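Local coordinates for protein group 1 truncated hemoglobin GlbN (Synechocystis sp., PDB 1S69) that binds one heme per subunit and forms a very stable complex with oxygen, which it releases slowly, at residues E72-N76 with H77-G81; G99-E102 with D103-A106. All blocks are in the same frame, centred on the assembly; numbering follows the deposited sequence.

Contact 1: E72-N76 with H77-G81; sequences ELVEN and HGLNG. With HEM (protoporphyrin IX containing Fe), chain D.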
loop_
_atom_site.group_PDB
_atom_site.type_symbol
_atom_site.label_atom_id
_atom_site.label_comp_id
_atom_site.label_asym_id
_atom_site.label_seq_id
_atom_site.Cartn_x
_atom_site.Cartn_y
_atom_site.Cartn_z
ATOM N N GLU A 72 -14.662 -6.518 -4.668
ATOM C CA GLU A 72 -15.456 -5.929 -5.729
ATOM C C GLU A 72 -14.583 -5.546 -6.920
ATOM O O GLU A 72 -15.030 -5.647 -8.101
ATOM C CB GLU A 72 -16.263 -4.760 -5.160
ATOM C CG GLU A 72 -17.350 -4.215 -6.061
ATOM C CD GLU A 72 -16.858 -3.222 -7.121
ATOM O OE1 GLU A 72 -15.741 -2.606 -6.987
ATOM O OE2 GLU A 72 -17.603 -3.068 -8.133
ATOM N N LEU A 73 -13.324 -5.189 -6.643
ATOM C CA LEU A 73 -12.346 -4.860 -7.720
ATOM C C LEU A 73 -11.996 -6.113 -8.544
ATOM O O LEU A 73 -11.925 -6.072 -9.752
ATOM C CB LEU A 73 -11.067 -4.288 -7.143
ATOM C CG LEU A 73 -11.189 -3.148 -6.114
ATOM C CD1 LEU A 73 -9.718 -2.821 -5.670
ATOM C CD2 LEU A 73 -11.898 -1.918 -6.762
ATOM N N VAL A 74 -11.752 -7.212 -7.842
ATOM C CA VAL A 74 -11.431 -8.518 -8.510
ATOM C C VAL A 74 -12.640 -9.015 -9.341
ATOM O O VAL A 74 -12.503 -9.463 -10.473
ATOM C CB VAL A 74 -11.050 -9.590 -7.418
ATOM C CG1 VAL A 74 -10.950 -10.997 -8.020
ATOM C CG2 VAL A 74 -9.761 -9.223 -6.680
ATOM N N GLU A 75 -13.791 -9.013 -8.732
ATOM C CA GLU A 75 -15.012 -9.593 -9.296
ATOM C C GLU A 75 -15.611 -8.759 -10.397
ATOM O O GLU A 75 -16.080 -9.327 -11.366
ATOM C CB GLU A 75 -16.079 -9.800 -8.204
ATOM C CG GLU A 75 -15.657 -10.877 -7.240
ATOM C CD GLU A 75 -16.722 -11.269 -6.233
ATOM O OE1 GLU A 75 -17.788 -10.610 -6.076
ATOM O OE2 GLU A 75 -16.420 -12.241 -5.546
ATOM N N ASN A 76 -15.551 -7.419 -10.281
ATOM C CA ASN A 76 -16.217 -6.555 -11.282
ATOM C C ASN A 76 -15.306 -5.779 -12.208
ATOM O O ASN A 76 -15.781 -5.334 -13.230
ATOM C CB ASN A 76 -17.237 -5.631 -10.602
ATOM C CG ASN A 76 -18.249 -6.413 -9.798
ATOM O OD1 ASN A 76 -18.559 -7.570 -10.126
ATOM N ND2 ASN A 76 -18.722 -5.835 -8.720
ATOM N N HIS A 77 -14.008 -5.636 -11.864
ATOM C CA HIS A 77 -13.123 -4.654 -12.561
ATOM C C HIS A 77 -11.830 -5.241 -13.001
ATOM O O HIS A 77 -10.890 -4.506 -13.321
ATOM C CB HIS A 77 -12.922 -3.354 -11.737
ATOM C CG HIS A 77 -14.238 -2.750 -11.294
ATOM N ND1 HIS A 77 -15.089 -2.059 -12.142
ATOM C CD2 HIS A 77 -14.907 -2.873 -10.131
ATOM C CE1 HIS A 77 -16.196 -1.748 -11.497
ATOM N NE2 HIS A 77 -16.106 -2.230 -10.276
ATOM N N GLY A 78 -11.737 -6.574 -12.970
ATOM C CA GLY A 78 -10.578 -7.237 -13.549
ATOM C C GLY A 78 -9.272 -7.081 -12.766
ATOM O O GLY A 78 -8.165 -7.274 -13.318
ATOM N N LEU A 79 -9.368 -6.795 -11.471
ATOM C CA LEU A 79 -8.100 -6.636 -10.700
ATOM C C LEU A 79 -7.275 -7.940 -10.781
ATOM O O LEU A 79 -7.770 -8.983 -10.391
ATOM C CB LEU A 79 -8.400 -6.301 -9.222
ATOM C CG LEU A 79 -7.127 -6.012 -8.383
ATOM C CD1 LEU A 79 -6.602 -4.617 -8.826
ATOM C CD2 LEU A 79 -7.506 -6.076 -6.840
ATOM N N ASN A 80 -6.013 -7.824 -11.211
ATOM C CA ASN A 80 -5.087 -8.950 -11.391
ATOM C C ASN A 80 -3.610 -8.701 -10.914
ATOM O O ASN A 80 -3.297 -7.650 -10.332
ATOM C CB ASN A 80 -5.110 -9.390 -12.884
ATOM C CG ASN A 80 -4.504 -8.332 -13.821
ATOM O OD1 ASN A 80 -3.569 -7.591 -13.461
ATOM N ND2 ASN A 80 -5.053 -8.246 -15.025
ATOM N N GLY A 81 -2.722 -9.657 -11.203
ATOM C CA GLY A 81 -1.328 -9.652 -10.760
ATOM C C GLY A 81 -0.531 -8.473 -11.281
ATOM O O GLY A 81 0.354 -7.957 -10.593
HETATM C CHA HEM D . -8.671 -0.308 -0.396
HETATM C CHB HEM D . -4.333 -1.778 1.311
HETATM C CHC HEM D . -3.281 -3.600 -3.059
HETATM C CHD HEM D . -6.853 -0.816 -4.860
HETATM C C1A HEM D . -7.599 -0.614 0.455
HETATM C C2A HEM D . -7.554 -0.348 1.880
HETATM C C3A HEM D . -6.362 -0.713 2.339
HETATM C C4A HEM D . -5.597 -1.234 1.246
HETATM C CMA HEM D . -5.876 -0.567 3.810
HETATM C CAA HEM D . -8.730 0.302 2.649
HETATM C CBA HEM D . -9.393 -0.875 3.386
HETATM C CGA HEM D . -10.457 -0.538 4.423
HETATM O O1A HEM D . -11.541 -0.264 3.924
HETATM O O2A HEM D . -10.262 -0.577 5.703
HETATM C C1B HEM D . -3.716 -2.437 0.268
HETATM C C2B HEM D . -2.451 -3.072 0.391
HETATM C C3B HEM D . -2.145 -3.623 -0.818
HETATM C C4B HEM D . -3.229 -3.277 -1.721
HETATM C CMB HEM D . -1.637 -3.127 1.732
HETATM C CAB HEM D . -0.867 -4.401 -1.337
HETATM C CBB HEM D . 0.435 -4.047 -1.095
HETATM C C1C HEM D . -4.178 -2.986 -3.943
HETATM C C2C HEM D . -4.109 -3.087 -5.380
HETATM C C3C HEM D . -5.083 -2.274 -5.850
HETATM C C4C HEM D . -5.778 -1.658 -4.751
HETATM C CMC HEM D . -3.059 -4.004 -6.117
HETATM C CAC HEM D . -5.510 -1.924 -7.289
HETATM C CBC HEM D . -4.580 -1.559 -8.160
HETATM C C1D HEM D . -7.675 -0.442 -3.841
HETATM C C2D HEM D . -8.905 0.258 -4.001
HETATM C C3D HEM D . -9.450 0.371 -2.616
HETATM C C4D HEM D . -8.534 -0.264 -1.747
HETATM C CMD HEM D . -9.550 0.788 -5.282
HETATM C CAD HEM D . -10.731 1.046 -2.173
HETATM C CBD HEM D . -11.729 -0.080 -2.451
HETATM C CGD HEM D . -13.110 0.486 -2.552
HETATM O O1D HEM D . -13.738 0.655 -1.517
HETATM O O2D HEM D . -13.599 0.761 -3.654
HETATM N NA HEM D . -6.373 -1.118 0.115
HETATM N NB HEM D . -4.180 -2.549 -1.050
HETATM N NC HEM D . -5.199 -2.119 -3.613
HETATM N ND HEM D . -7.492 -0.768 -2.496
HETATM FE FE HEM D . -5.832 -1.626 -1.764
HETATM O O HOH W 1 -13.432 -8.930 -13.016
HETATM O O HOH W 2 -10.023 -10.092 -11.507
#
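Glu72 CG lies anti to the backbone N (chi1 -168°) and the chain then bends at chi2, bringing its carboxylate to the His77 ring. His77 CG lies beside its own backbone N (chi1 -52°), which swings the ring back along the helix. His77 NE2 donates to Glu72 OE2 at 2.7 Å, with the acceptor near the ring plane and the bond on the syn side of the carboxylate. The bond is bent, 142° at the hydrogen. Asn76 ND2 gives Glu72 OE2 a second, nearly straight bond of 3.0 Å from the same face of the carboxylate. Asn76 CB also lies over one face of the His77 ring, a CH-pi contact. This is the C-terminal end of helix 66-77, the helix that carries the proximal His70 of this truncated globin. Gly78 leaves the helix with positive phi. Leu73 O accepts from His77 N and, at 3.2 Å, from Leu79 N, on opposite faces of the carbonyl. One water joins Val74 O to Leu79 O. Leu79 CD2 touches Val74 CG2 at 3.9 Å. Its other methyl, Leu79 CD1, lies 3.3 Å from heme CAC, and Leu73 CD1 packs 3.6 Å from heme CHD.

Contact 2: G99-E102 with D103-A106; sequences GVPE and DLIA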
loop_
_atom_site.group_PDB
_atom_site.type_symbol
_atom_site.label_atom_id
_atom_site.label_comp_id
_atom_site.label_asym_id
_atom_site.label_seq_id
_atom_site.Cartn_x
_atom_site.Cartn_y
_atom_site.Cartn_z
ATOM N N GLY A 99 14.093 9.160 -0.237
ATOM C CA GLY A 99 15.426 9.011 0.286
ATOM C C GLY A 99 15.498 7.868 1.245
ATOM O O GLY A 99 16.515 7.731 1.926
ATOM N N VAL A 100 14.455 7.025 1.295
ATOM C CA VAL A 100 14.489 5.828 2.140
ATOM C C VAL A 100 15.591 4.984 1.619
ATOM O O VAL A 100 15.679 4.811 0.417
ATOM C CB VAL A 100 13.142 5.055 2.196
ATOM C CG1 VAL A 100 13.294 3.727 2.977
ATOM C CG2 VAL A 100 12.051 5.968 2.773
ATOM N N PRO A 101 16.499 4.550 2.503
ATOM C CA PRO A 101 17.639 3.699 2.106
ATOM C C PRO A 101 17.193 2.372 1.537
ATOM O O PRO A 101 16.139 1.816 1.952
ATOM C CB PRO A 101 18.386 3.445 3.439
ATOM C CG PRO A 101 17.516 3.894 4.467
ATOM C CD PRO A 101 16.542 4.909 3.940
ATOM N N GLU A 102 18.030 1.813 0.665
ATOM C CA GLU A 102 17.686 0.569 -0.026
ATOM C C GLU A 102 17.385 -0.606 0.866
ATOM O O GLU A 102 16.530 -1.404 0.569
ATOM C CB GLU A 102 18.783 0.167 -1.013
ATOM C CG GLU A 102 19.321 1.363 -1.763
ATOM C CD GLU A 102 18.788 1.511 -3.199
ATOM O OE1 GLU A 102 19.564 1.055 -4.112
ATOM O OE2 GLU A 102 17.649 2.116 -3.416
ATOM N N ASP A 103 18.111 -0.756 1.957
ATOM C CA ASP A 103 17.862 -1.871 2.845
ATOM C C ASP A 103 16.404 -1.791 3.489
ATOM O O ASP A 103 15.774 -2.826 3.786
ATOM C CB ASP A 103 18.963 -1.892 3.911
ATOM C CG ASP A 103 18.766 -0.798 4.964
ATOM O OD1 ASP A 103 18.958 0.409 4.627
ATOM O OD2 ASP A 103 18.337 -1.062 6.114
ATOM N N LEU A 104 15.876 -0.574 3.676
ATOM C CA LEU A 104 14.523 -0.422 4.237
ATOM C C LEU A 104 13.471 -0.585 3.126
ATOM O O LEU A 104 12.407 -1.201 3.323
ATOM C CB LEU A 104 14.369 0.899 4.964
ATOM C CG LEU A 104 15.184 1.063 6.269
ATOM C CD1 LEU A 104 14.747 2.341 7.042
ATOM C CD2 LEU A 104 15.142 -0.135 7.168
ATOM N N ILE A 105 13.805 -0.063 1.948
ATOM C CA ILE A 105 12.964 -0.270 0.775
ATOM C C ILE A 105 12.751 -1.747 0.576
ATOM O O ILE A 105 11.624 -2.161 0.394
ATOM C CB ILE A 105 13.480 0.473 -0.513
ATOM C CG1 ILE A 105 13.393 1.983 -0.294
ATOM C CG2 ILE A 105 12.594 0.106 -1.736
ATOM C CD1 ILE A 105 13.955 2.803 -1.404
ATOM N N ALA A 106 13.815 -2.536 0.632
ATOM C CA ALA A 106 13.725 -4.008 0.615
ATOM C C ALA A 106 12.805 -4.691 1.682
ATOM O O ALA A 106 12.095 -5.682 1.355
ATOM C CB ALA A 106 15.070 -4.576 0.752
#
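Ile105 reaches back from the first turn of helix 102-113 over the residues that lead into it. Ile105 CB lies 3.7 Å from Glu102 O. Next along the chain, Ile105 CG1 meets Val100 CG1 at 3.7 Å and also nears Pro101 O. The tip, Ile105 CD1, ends 3.2 Å from Val100 O. Val100 CG1 is anti to the backbone N (chi1 174°), which sets Val100 CG1 3.6 Å from Leu104 CB as well. Cutting Ile105 back to an alanine is likely to take away the Ile105 CG1 contact of Val100 CG1 and open a gap beside Val100 O. Pro101 is the N-cap residue. Its carbonyl O accepts from Leu104 N and, on a nearly straight line in the carbonyl plane, from Ile105 N at 3.0 Å. The next helical bond runs from Ala106 N to Glu102 O, 2.9 Å. The Pro101 ring lies alongside Leu104, and Pro101 CB is 3.3 Å from Asp103 OD1. Gly99 ends the preceding helix in a Schellman motif. Ile105 packs on Leu92, Leu95 and Lys96 of helix 81-98, while Val100 touches Leu8 and Leu104 touches Lys7, both of helix 4-8.

From the N terminus, helices 4-8, 10-26 and 40-54 come before either contact. Contact 1 comes first, where helix 66-77 ends and a short loop leads to helix 81-98. Contact 2 follows, in the loop from helix 81-98 into helix 102-113. The two are in series and neither nests nor crosses. Each is a local turn: contact 1 ends one helix and contact 2 starts another, at the two ends of helix 81-98. Their centres are 30 Å apart, on opposite sides of the chain's centre, and they do not touch. Contact 1 joins the end of helix 66-77 and the following loop beside the heme. Contact 2 lies away from the heme and its ligands and joins helix 102-113 to helices 81-98 and 4-8.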